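Local coordinates for hypothetical 30.2 KD protein c25g10.02 IN chromosome I (Schizosaccharomyces pombe, PDB 1KCF), which resolves Holliday junctions as a magnesium-dependent homodimeric endonuclease that cuts four-way DNA junctions at the point of strand exchange and seems important for maintaining mitochondrial DNA, at residues Gly44-Gly48 with Met116-Arg120; Ser53-Ala57 with Lys108-His112; Asn69-Glu73 with Asp227-Ala232; Val113-Glu117 with Ile234-Trp238; Tyr143-Tyr147 with Pro161-Ser165. All blocks are in the same frame, centred on the assembly; numbering follows the deposited sequence.

Contact 1. Residues Gly44-Gly48 with Met116-Arg120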
# COMPACT_ATOMS: atom_id res chain seq x y z
N GLY A 44 8.21 7.29 15.92
CA GLY A 44 9.03 6.43 15.09
C GLY A 44 8.39 5.06 14.98
O GLY A 44 8.05 4.45 15.99
N ILE A 45 8.22 4.58 13.76
CA ILE A 45 7.59 3.28 13.54
C ILE A 45 8.43 2.29 12.73
O ILE A 45 8.95 2.61 11.66
CB ILE A 45 6.24 3.44 12.83
CG1 ILE A 45 5.27 4.21 13.72
CG2 ILE A 45 5.67 2.07 12.48
CD1 ILE A 45 3.95 4.53 13.06
N ASP A 46 8.54 1.08 13.27
CA ASP A 46 9.27 -0.00 12.62
C ASP A 46 8.21 -0.94 12.08
O ASP A 46 7.62 -1.72 12.84
CB ASP A 46 10.13 -0.75 13.64
CG ASP A 46 11.60 -0.55 13.41
OD1 ASP A 46 12.04 -0.72 12.25
OD2 ASP A 46 12.31 -0.24 14.38
N LEU A 47 7.95 -0.86 10.78
CA LEU A 47 6.93 -1.69 10.15
C LEU A 47 7.14 -3.19 10.24
O LEU A 47 8.18 -3.72 9.85
CB LEU A 47 6.76 -1.30 8.68
CG LEU A 47 6.17 0.08 8.41
CD1 LEU A 47 6.21 0.36 6.92
CD2 LEU A 47 4.75 0.15 8.94
N GLY A 48 6.12 -3.85 10.77
CA GLY A 48 6.12 -5.29 10.93
C GLY A 48 4.71 -5.64 11.38
O GLY A 48 3.98 -4.77 11.84
N MET A 116 8.73 6.45 9.35
CA MET A 116 8.46 5.08 8.96
C MET A 116 9.68 4.40 8.36
O MET A 116 10.36 4.93 7.49
CB MET A 116 7.30 5.06 7.97
CG MET A 116 6.50 3.77 7.96
SD MET A 116 5.09 3.89 6.83
CE MET A 116 3.92 4.77 7.86
N GLU A 117 9.94 3.19 8.84
CA GLU A 117 11.05 2.40 8.37
C GLU A 117 10.59 0.95 8.48
O GLU A 117 9.79 0.62 9.34
CB GLU A 117 12.26 2.66 9.25
CG GLU A 117 13.55 2.03 8.81
CD GLU A 117 14.75 2.64 9.52
OE1 GLU A 117 15.61 1.88 9.99
OE2 GLU A 117 14.83 3.89 9.59
N ARG A 118 11.06 0.09 7.59
CA ARG A 118 10.68 -1.31 7.65
C ARG A 118 11.48 -1.97 8.76
O ARG A 118 12.65 -1.64 8.97
CB ARG A 118 10.98 -2.03 6.33
CG ARG A 118 10.04 -1.71 5.19
CD ARG A 118 10.48 -2.45 3.93
NE ARG A 118 9.57 -2.24 2.81
CZ ARG A 118 9.37 -1.07 2.21
NH1 ARG A 118 10.04 0.01 2.61
NH2 ARG A 118 8.51 -0.98 1.21
N GLN A 119 10.86 -2.90 9.47
CA GLN A 119 11.56 -3.60 10.53
C GLN A 119 12.66 -4.43 9.86
O GLN A 119 12.59 -4.70 8.65
CB GLN A 119 10.61 -4.52 11.29
CG GLN A 119 11.28 -5.35 12.36
CD GLN A 119 11.79 -4.51 13.52
OE1 GLN A 119 11.01 -4.00 14.32
NE2 GLN A 119 13.11 -4.36 13.61
N ARG A 120 13.67 -4.81 10.62
CA ARG A 120 14.75 -5.63 10.07
C ARG A 120 14.19 -7.04 9.84
O ARG A 120 13.53 -7.59 10.71
CB ARG A 120 15.92 -5.68 11.04
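Leu47 and Met116 pack against each other on one face of two parallel neighbouring strands, 42-47 and 113-118. Three backbone bonds join the strands. Glu117 N gives to Ile45 O, Leu47 N to Glu117 O at 2.8 Å, and Gln119 N to Leu47 O at 2.8 Å. The last bond extends the pairing just past the end of strand 113-118.

Leu47 can be followed outward. Its CB lies 3.6 Å from the carbonyl oxygen Glu117 O. CG moves on to Met116 CG, 3.7 Å away. CD1 comes closest to Met116, 3.6 Å from Met116 CG, and also touches Met116 SD. CD2 only grazes Met116 CG. This face is covered by helix 128-151, where Leu142 touches both side chains.

Asp46 and Glu117 point to the other face. There the carboxylate of Asp46 lies stacked against the amide of Gln119, their planes 24° apart. Gln119 bends at chi2 (68°), which folds its amide back over the aspartate, and Gln119 OE1 sits 3.4 Å from Asp46 CB. That buried oxygen has no polar partner in the model. Glu117 OE2 is bound by Thr171. Asp46 and Asp230 of helix 224-253 bind magnesium, and their carboxylates lie close together. A metal-binding aspartate on the first strand of a mixed sheet is the hallmark of the RNase H-like fold of RuvC-family resolvases.

Contact 2. Residues Ser53-Ala57 with Lys108-His112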
# COMPACT_ATOMS: atom_id res chain seq x y z
N SER A 53 6.83 -2.21 15.90
CA SER A 53 7.46 -1.48 16.98
C SER A 53 7.33 0.02 16.77
O SER A 53 7.32 0.49 15.63
CB SER A 53 8.94 -1.86 17.08
OG SER A 53 9.55 -1.22 18.19
N TYR A 54 7.21 0.76 17.86
CA TYR A 54 7.08 2.21 17.77
C TYR A 54 7.70 2.88 18.99
O TYR A 54 7.79 2.29 20.06
CB TYR A 54 5.60 2.60 17.67
CG TYR A 54 4.81 2.36 18.94
CD1 TYR A 54 4.83 3.29 19.98
CD2 TYR A 54 4.06 1.20 19.11
CE1 TYR A 54 4.12 3.07 21.16
CE2 TYR A 54 3.35 0.96 20.28
CZ TYR A 54 3.38 1.91 21.30
OH TYR A 54 2.69 1.70 22.48
N CYS A 55 8.16 4.11 18.80
CA CYS A 55 8.75 4.90 19.87
C CYS A 55 8.24 6.32 19.68
O CYS A 55 8.45 6.93 18.63
CB CYS A 55 10.28 4.87 19.78
SG CYS A 55 11.16 5.61 21.21
N PHE A 56 7.53 6.84 20.68
CA PHE A 56 6.98 8.18 20.61
C PHE A 56 7.82 9.04 21.55
O PHE A 56 7.87 8.78 22.76
CB PHE A 56 5.51 8.15 21.05
CG PHE A 56 4.78 9.46 20.89
CD1 PHE A 56 4.83 10.16 19.69
CD2 PHE A 56 4.02 9.98 21.93
CE1 PHE A 56 4.14 11.36 19.53
CE2 PHE A 56 3.32 11.18 21.78
CZ PHE A 56 3.39 11.87 20.57
N ALA A 57 8.48 10.05 21.00
CA ALA A 57 9.35 10.90 21.80
C ALA A 57 9.36 12.37 21.40
O ALA A 57 8.79 12.76 20.38
CB ALA A 57 10.77 10.36 21.74
N LYS A 108 -4.18 7.94 19.78
CA LYS A 108 -3.39 7.67 20.98
C LYS A 108 -2.17 8.56 21.15
O LYS A 108 -1.78 8.88 22.28
CB LYS A 108 -2.97 6.20 20.99
CG LYS A 108 -2.21 5.78 22.22
CD LYS A 108 -2.02 4.27 22.28
CE LYS A 108 -1.26 3.86 23.53
NZ LYS A 108 -1.17 2.38 23.68
N PHE A 109 -1.57 8.98 20.04
CA PHE A 109 -0.37 9.80 20.11
C PHE A 109 -0.50 11.19 19.50
O PHE A 109 0.21 12.11 19.91
CB PHE A 109 0.79 9.05 19.45
CG PHE A 109 1.02 7.68 20.02
CD1 PHE A 109 1.16 6.58 19.18
CD2 PHE A 109 1.07 7.49 21.40
CE1 PHE A 109 1.34 5.31 19.70
CE2 PHE A 109 1.26 6.22 21.93
CZ PHE A 109 1.39 5.12 21.09
N ASN A 110 -1.39 11.34 18.53
CA ASN A 110 -1.58 12.63 17.88
C ASN A 110 -0.20 13.24 17.60
O ASN A 110 0.16 14.27 18.16
CB ASN A 110 -2.37 13.56 18.80
CG ASN A 110 -3.17 14.59 18.03
OD1 ASN A 110 -4.10 14.25 17.30
ND2 ASN A 110 -2.81 15.85 18.19
N PRO A 111 0.59 12.59 16.73
CA PRO A 111 1.94 13.04 16.37
C PRO A 111 2.06 14.26 15.47
O PRO A 111 1.15 14.59 14.71
CB PRO A 111 2.55 11.80 15.69
CG PRO A 111 1.67 10.65 16.14
CD PRO A 111 0.31 11.28 16.13
N HIS A 112 3.21 14.92 15.58
CA HIS A 112 3.51 16.08 14.75
C HIS A 112 4.33 15.53 13.59
O HIS A 112 4.34 16.08 12.49
CB HIS A 112 4.35 17.11 15.51
CG HIS A 112 3.60 17.84 16.58
ND1 HIS A 112 2.24 18.05 16.53
CD2 HIS A 112 4.03 18.45 17.71
CE1 HIS A 112 1.87 18.76 17.58
NE2 HIS A 112 2.93 19.01 18.31
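Phe109, the last residue of helix 91-109, drops its side chain between Tyr54 and Phe56 of strand 52-59. The three rings form an aromatic cluster, and this is the tight part of the contact. Phe109 CB stands over the centre of the Phe56 ring, 3.9 Å from the centroid and only 6° off the normal, a CH-pi contact. Phe109 O comes within 3.3 Å of Phe56 CZ, and Arg41 donates a hydrogen bond to that same oxygen. The two phenylalanine rings meet obliquely, with planes at 31°.

Tyr54 takes the far end of Phe109 just as closely. Its CE1 is 3.4 Å from Phe109 CZ, and Phe109 CE1 lies over a face of the tyrosine ring. Tyr54 CG sits between the backbone N and the carbonyl carbon (chi1 70°), which stands the ring up from the strand across the phenylalanine.

The loose side is at Pro111 and Lys108. Pro111 adds a lighter touch, its CB 4.2 Å from Phe56 CE1. Lys108 is exposed. Its extended chain runs beside Phe109, with CG over one face of that ring, and brings NZ to 4.1 Å from Tyr54 OH. Asn110, with positive phi, ends the helix and turns the chain into strand 113-118. Cohesion between these segments is therefore almost wholly apolar. It depends on ring shape and burial, while Arg41 bonds the carbonyls of Phe109 and Asn110 from outside.

Contact 3. Residues Asn69-Glu73 with Asp227-Ala232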
# COMPACT_ATOMS: atom_id res chain seq x y z
N ASN A 69 6.24 7.06 24.98
CA ASN A 69 5.68 5.72 24.84
C ASN A 69 6.64 4.91 24.00
O ASN A 69 7.28 5.43 23.09
CB ASN A 69 4.31 5.78 24.18
CG ASN A 69 3.32 6.58 24.98
OD1 ASN A 69 3.24 7.80 24.85
ND2 ASN A 69 2.56 5.90 25.84
N TRP A 70 6.72 3.62 24.30
CA TRP A 70 7.67 2.77 23.61
C TRP A 70 7.22 1.32 23.74
O TRP A 70 7.02 0.84 24.86
CB TRP A 70 9.03 2.99 24.27
CG TRP A 70 10.19 2.38 23.61
CD1 TRP A 70 10.30 2.00 22.31
CD2 TRP A 70 11.47 2.15 24.21
NE1 TRP A 70 11.57 1.56 22.05
CE2 TRP A 70 12.31 1.63 23.20
CE3 TRP A 70 11.99 2.33 25.50
CZ2 TRP A 70 13.65 1.29 23.43
CZ3 TRP A 70 13.33 1.99 25.73
CH2 TRP A 70 14.14 1.48 24.70
N SER A 71 7.07 0.63 22.61
CA SER A 71 6.62 -0.75 22.66
C SER A 71 6.75 -1.51 21.35
O SER A 71 6.94 -0.92 20.28
CB SER A 71 5.16 -0.79 23.13
OG SER A 71 4.70 -2.11 23.31
N VAL A 72 6.64 -2.84 21.45
CA VAL A 72 6.69 -3.74 20.30
C VAL A 72 5.44 -4.61 20.45
O VAL A 72 5.22 -5.21 21.50
CB VAL A 72 7.94 -4.62 20.31
CG1 VAL A 72 7.82 -5.70 19.26
CG2 VAL A 72 9.17 -3.77 20.02
N GLU A 73 4.64 -4.68 19.39
CA GLU A 73 3.40 -5.43 19.45
C GLU A 73 3.25 -6.47 18.35
O GLU A 73 3.85 -6.35 17.28
CB GLU A 73 2.22 -4.46 19.36
CG GLU A 73 2.31 -3.29 20.32
CD GLU A 73 2.08 -3.69 21.76
OE1 GLU A 73 2.29 -2.84 22.66
OE2 GLU A 73 1.68 -4.85 21.99
N ASP A 227 13.80 -5.33 19.08
CA ASP A 227 12.81 -4.62 18.28
C ASP A 227 12.52 -3.24 18.86
O ASP A 227 12.35 -2.28 18.10
CB ASP A 227 11.52 -5.44 18.18
CG ASP A 227 11.72 -6.74 17.39
OD1 ASP A 227 12.76 -6.87 16.71
OD2 ASP A 227 10.83 -7.62 17.44
N MET A 228 12.49 -3.12 20.18
CA MET A 228 12.24 -1.83 20.83
C MET A 228 13.42 -0.90 20.60
O MET A 228 13.26 0.30 20.37
CB MET A 228 12.05 -2.00 22.34
CG MET A 228 10.82 -2.78 22.77
SD MET A 228 10.50 -2.60 24.54
CE MET A 228 11.67 -3.74 25.22
N ALA A 229 14.63 -1.45 20.68
CA ALA A 229 15.83 -0.67 20.49
C ALA A 229 15.83 -0.12 19.08
O ALA A 229 16.24 1.01 18.84
CB ALA A 229 17.07 -1.54 20.72
N ASP A 230 15.35 -0.93 18.14
CA ASP A 230 15.31 -0.51 16.75
C ASP A 230 14.49 0.78 16.57
O ASP A 230 14.98 1.75 15.99
CB ASP A 230 14.72 -1.61 15.88
CG ASP A 230 15.30 -1.62 14.48
OD1 ASP A 230 16.52 -1.89 14.36
OD2 ASP A 230 14.55 -1.34 13.51
N SER A 231 13.26 0.80 17.06
CA SER A 231 12.43 1.99 16.91
C SER A 231 12.99 3.17 17.70
O SER A 231 12.85 4.32 17.29
CB SER A 231 10.97 1.72 17.33
OG SER A 231 10.87 1.38 18.70
N ALA A 232 13.62 2.89 18.84
CA ALA A 232 14.19 3.96 19.66
C ALA A 232 15.36 4.62 18.92
O ALA A 232 15.56 5.83 19.00
CB ALA A 232 14.66 3.41 21.00
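Trp70 swings its indole away from its own backbone N (chi1 -171°), and this carries the ring edge from strand 65-73 to the backbone of helix 224-253. Met228 takes the other course, with CG beside its backbone N (chi1 -66°), and the extended chi2 (-168°) then carries its sulfur over the indole. Met228 SD stands 4.8 Å from the centroid of the five-membered ring of Trp70, close to the normal, a distant Met-aromatic contact.

Trp70 NE1 donates to Met228 O at 2.7 Å. The acceptor lies in the indole plane, but the donor is well above the carbonyl plane, and the bond is bent. Met228 O also accepts the helical bond from Ala232 N, so two N-H groups grip this carbonyl. Ala232 CB packs 3.4 Å from Trp70 CZ2. On the same strand Val72 CG2 presses into the helix, 3.4 Å from Met228 CG, a tight carbon pair, and 3.4 Å from Asp227 CB.

Trp215 stacks on Trp70. The carboxylate of Asp227 forms a salt bridge with Arg122, and Ser231 OG bonds to Ser53 on strand 52-59. Asp230, which binds magnesium, turns its carboxylate away from this strand to Arg191 and Tyr172.

One indole N-H bond is set in a mainly apolar interface. The indole N-H is satisfied by an already bonded helix carbonyl. Together with the packing of Val72, this ties strand 65-73 to the helix turn that bears Asp230.

Contact 4. Residues Val113-Glu117 with Ile234-Trp238; sequences VILME and IASGW
Helix 224-253, which carries the magnesium-binding Asp230, lies across the central sheet, and this contact is where its next turns rest on strand 113-118. Leu115 carries most of the contact on the strand side. Its CD2 sits over the face of the indole of Trp238, 3.7 Å from the centroid of the five-membered ring and 10° off the normal, a CH-pi contact. The other methyl, CD1, reaches the root of the same side chain, 3.4 Å from Trp238 CB. Trp238 CG points away from its backbone N (chi1 -177°), which lays the indole along the strand towards Val113. There Val113 CG1 meets Trp238 CH2 at 3.9 Å.

In this RNase H-like fold, alternate strand residues Val113, Leu115 and Glu117 face the helix. The short axes cross at 118°. With an alanine at Trp238, Leu115 CD2 would probably lose the ring face it rests on and a gap would be likely to open beside Val113.

Farther along the strand, Ile234 covers Glu117. Ile234 CD1 lies 3.7 Å from Glu117 CB, and its CG1 is 3.8 Å from Glu117 OE2. The carboxylate, its OE2 still held by Thr171, thus runs against a branched aliphatic chain. Ile234 also touches Asp46, so one side chain spans two parallel strands. Leu164 and Leu166 pack against Trp238 from beyond the strand.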
# COMPACT_ATOMS: atom_id res chain seq x y z
N VAL A 113 5.01 14.42 13.86
CA VAL A 113 5.85 13.78 12.86
C VAL A 113 5.78 12.26 13.01
O VAL A 113 5.74 11.74 14.12
CB VAL A 113 7.33 14.20 12.99
CG1 VAL A 113 8.18 13.49 11.94
CG2 VAL A 113 7.46 15.72 12.84
N ILE A 114 5.75 11.57 11.88
CA ILE A 114 5.71 10.12 11.88
C ILE A 114 6.85 9.64 11.00
O ILE A 114 6.92 9.98 9.82
CB ILE A 114 4.39 9.57 11.32
CG1 ILE A 114 3.23 9.98 12.22
CG2 ILE A 114 4.46 8.04 11.22
CD1 ILE A 114 1.88 9.63 11.65
N LEU A 115 7.74 8.86 11.60
CA LEU A 115 8.90 8.30 10.90
C LEU A 115 8.62 6.83 10.62
O LEU A 115 8.32 6.05 11.53
CB LEU A 115 10.14 8.43 11.78
CG LEU A 115 10.40 9.83 12.36
CD1 LEU A 115 11.66 9.77 13.19
CD2 LEU A 115 10.53 10.86 11.24
N MET A 116 8.73 6.45 9.35
CA MET A 116 8.46 5.08 8.96
C MET A 116 9.68 4.40 8.36
O MET A 116 10.36 4.93 7.49
CB MET A 116 7.30 5.06 7.97
CG MET A 116 6.50 3.77 7.96
SD MET A 116 5.09 3.89 6.83
CE MET A 116 3.92 4.77 7.86
N GLU A 117 9.94 3.19 8.84
CA GLU A 117 11.05 2.40 8.37
C GLU A 117 10.59 0.95 8.48
O GLU A 117 9.79 0.62 9.34
CB GLU A 117 12.26 2.66 9.25
CG GLU A 117 13.55 2.03 8.81
CD GLU A 117 14.75 2.64 9.52
OE1 GLU A 117 15.61 1.88 9.99
OE2 GLU A 117 14.83 3.89 9.59
N ILE A 234 15.62 4.78 15.71
CA ILE A 234 15.06 5.49 14.57
C ILE A 234 14.65 6.90 15.01
O ILE A 234 15.11 7.88 14.44
CB ILE A 234 13.82 4.75 14.02
CG1 ILE A 234 14.25 3.47 13.29
CG2 ILE A 234 13.04 5.65 13.07
CD1 ILE A 234 13.08 2.61 12.81
N ALA A 235 13.81 6.97 16.03
CA ALA A 235 13.33 8.25 16.55
C ALA A 235 14.46 9.14 17.05
O ALA A 235 14.60 10.28 16.60
CB ALA A 235 12.32 8.02 17.67
N SER A 236 15.25 8.63 18.00
CA SER A 236 16.34 9.42 18.55
C SER A 236 17.36 9.79 17.48
O SER A 236 17.91 10.89 17.50
CB SER A 236 17.03 8.67 19.70
OG SER A 236 17.73 7.53 19.23
N GLY A 237 17.60 8.88 16.55
CA GLY A 237 18.55 9.16 15.49
C GLY A 237 18.08 10.32 14.63
O GLY A 237 18.85 11.22 14.32
N TRP A 238 16.81 10.30 14.25
CA TRP A 238 16.25 11.36 13.41
C TRP A 238 16.19 12.71 14.14
O TRP A 238 16.43 13.76 13.55
CB TRP A 238 14.85 10.97 12.96
CG TRP A 238 14.22 11.96 12.03
CD1 TRP A 238 14.38 12.04 10.68
CD2 TRP A 238 13.34 13.02 12.40
NE1 TRP A 238 13.64 13.08 10.17
CE2 TRP A 238 12.99 13.70 11.21
CE3 TRP A 238 12.80 13.47 13.61
CZ2 TRP A 238 12.13 14.80 11.20
CZ3 TRP A 238 11.95 14.57 13.60
CH2 TRP A 238 11.62 15.22 12.40

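Contact 5. Residues Tyr143-Tyr147 with Pro161-Ser165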
# COMPACT_ATOMS: atom_id res chain seq x y z
N TYR A 143 0.46 5.01 3.93
CA TYR A 143 0.79 6.21 3.18
C TYR A 143 -0.43 6.77 2.46
O TYR A 143 -0.68 7.98 2.45
CB TYR A 143 1.89 5.90 2.16
CG TYR A 143 3.23 6.48 2.52
CD1 TYR A 143 3.56 7.79 2.17
CD2 TYR A 143 4.16 5.73 3.25
CE1 TYR A 143 4.78 8.35 2.55
CE2 TYR A 143 5.37 6.28 3.64
CZ TYR A 143 5.68 7.58 3.29
OH TYR A 143 6.87 8.13 3.69
N ALA A 144 -1.20 5.87 1.84
CA ALA A 144 -2.40 6.29 1.14
C ALA A 144 -3.36 6.94 2.13
O ALA A 144 -3.89 8.02 1.87
CB ALA A 144 -3.06 5.08 0.48
N LEU A 145 -3.59 6.29 3.26
CA LEU A 145 -4.50 6.83 4.27
C LEU A 145 -4.03 8.20 4.76
O LEU A 145 -4.84 9.11 4.95
CB LEU A 145 -4.63 5.87 5.45
CG LEU A 145 -5.35 4.55 5.16
CD1 LEU A 145 -5.49 3.74 6.43
CD2 LEU A 145 -6.72 4.83 4.57
N HIS A 146 -2.73 8.35 4.96
CA HIS A 146 -2.18 9.61 5.44
C HIS A 146 -2.40 10.74 4.45
O HIS A 146 -2.92 11.80 4.81
CB HIS A 146 -0.68 9.44 5.74
CG HIS A 146 0.02 10.72 6.05
ND1 HIS A 146 0.57 11.53 5.07
CD2 HIS A 146 0.26 11.35 7.23
CE1 HIS A 146 1.11 12.59 5.63
NE2 HIS A 146 0.94 12.51 6.94
N TYR A 147 -2.00 10.53 3.20
CA TYR A 147 -2.17 11.57 2.19
C TYR A 147 -3.61 11.82 1.80
O TYR A 147 -3.95 12.91 1.34
CB TYR A 147 -1.32 11.25 0.95
CG TYR A 147 0.11 11.67 1.13
CD1 TYR A 147 1.06 10.80 1.65
CD2 TYR A 147 0.51 12.99 0.85
CE1 TYR A 147 2.37 11.22 1.89
CE2 TYR A 147 1.81 13.41 1.09
CZ TYR A 147 2.73 12.53 1.60
OH TYR A 147 4.02 12.95 1.85
N PRO A 161 0.25 16.45 10.28
CA PRO A 161 1.40 15.62 10.67
C PRO A 161 2.29 15.27 9.49
O PRO A 161 1.79 14.96 8.41
CB PRO A 161 0.74 14.38 11.26
CG PRO A 161 -0.52 14.93 11.85
CD PRO A 161 -1.01 15.86 10.77
N PHE A 162 3.60 15.33 9.68
CA PHE A 162 4.52 14.97 8.62
C PHE A 162 4.69 13.46 8.62
O PHE A 162 4.64 12.82 9.68
CB PHE A 162 5.89 15.61 8.82
CG PHE A 162 5.90 17.10 8.68
CD1 PHE A 162 5.62 17.92 9.77
CD2 PHE A 162 6.21 17.70 7.46
CE1 PHE A 162 5.65 19.30 9.65
CE2 PHE A 162 6.25 19.08 7.33
CZ PHE A 162 5.97 19.89 8.42
N LEU A 163 4.90 12.89 7.44
CA LEU A 163 5.12 11.46 7.30
C LEU A 163 6.43 11.35 6.55
O LEU A 163 6.58 11.91 5.48
CB LEU A 163 4.00 10.81 6.49
CG LEU A 163 4.12 9.31 6.21
CD1 LEU A 163 4.27 8.54 7.51
CD2 LEU A 163 2.90 8.82 5.44
N LEU A 164 7.39 10.63 7.12
CA LEU A 164 8.69 10.50 6.47
C LEU A 164 9.20 9.06 6.48
O LEU A 164 9.13 8.36 7.49
CB LEU A 164 9.71 11.40 7.17
CG LEU A 164 9.34 12.88 7.37
CD1 LEU A 164 10.33 13.52 8.32
CD2 LEU A 164 9.33 13.61 6.03
N SER A 165 9.71 8.62 5.34
CA SER A 165 10.28 7.29 5.25
C SER A 165 11.79 7.49 5.36
O SER A 165 12.36 8.37 4.72
CB SER A 165 9.95 6.63 3.91
OG SER A 165 8.57 6.31 3.84
O HOH W 1 6.16 11.98 2.68
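Leu163 pushes its side chain between the rings of Tyr143 and His146. Its CD2 lies over the centre of the Tyr143 ring, 3.5 Å from the centroid. Its CB lies over the imidazole of His146, also 3.5 Å from the centroid. Both are CH-pi contacts.

His146 NE2 donates to Pro161 O at 3.0 Å, nearly straight at 160°. The acceptor lies in the imidazole plane, though the donor stands above the carbonyl plane. Tyr143 OH and Ser165 OG lie 2.5 Å apart, a hydrogen bond so short that its length is doubtful. A water joins Tyr147 OH to Leu163 O, donating to the carbonyl at 2.8 Å.

His146 CG is turned from its backbone N (chi1 172°), sending the ring to the strand. A leucine in place of His146 would probably leave Pro161 O without its donor and Leu163 CB without a flat ring to rest on.

Farther out, Met116 touches Tyr143 and Leu163, and Phe102 touches His146. On the helix's outer side, Ala144 and Leu145 pack on Met141 and Ala148 of the second subunit. Helix 128-151 thus covers one face of strand 162-165, in an alpha/beta layer typical of RNase H-like folds.

How the contacts relate
All five contacts reach one mixed sheet. Contact 1 is its parallel core, and Asp46 N bonds to Ser53 O of contact 2 at 2.7 Å. Contact 4 shares Met116 and Glu117 with contact 1. Contact 5 adds the next strand through Met116 N and Leu164 O, 2.7 Å apart. Contacts 3 and 4 lie on successive turns of helix 224-253. The two magnesium-binding aspartates meet between contacts 1 and 3, where Asp46 OD2 and Asp230 OD2 are 2.6 Å apart, unusually close for two carboxylates. Ile234 CD1 of contact 4 borders them, 3.3 Å from Asp46 OD2. Contact 5 lies farther off, its centre about 20 Å from that of contact 3, beside the second subunit.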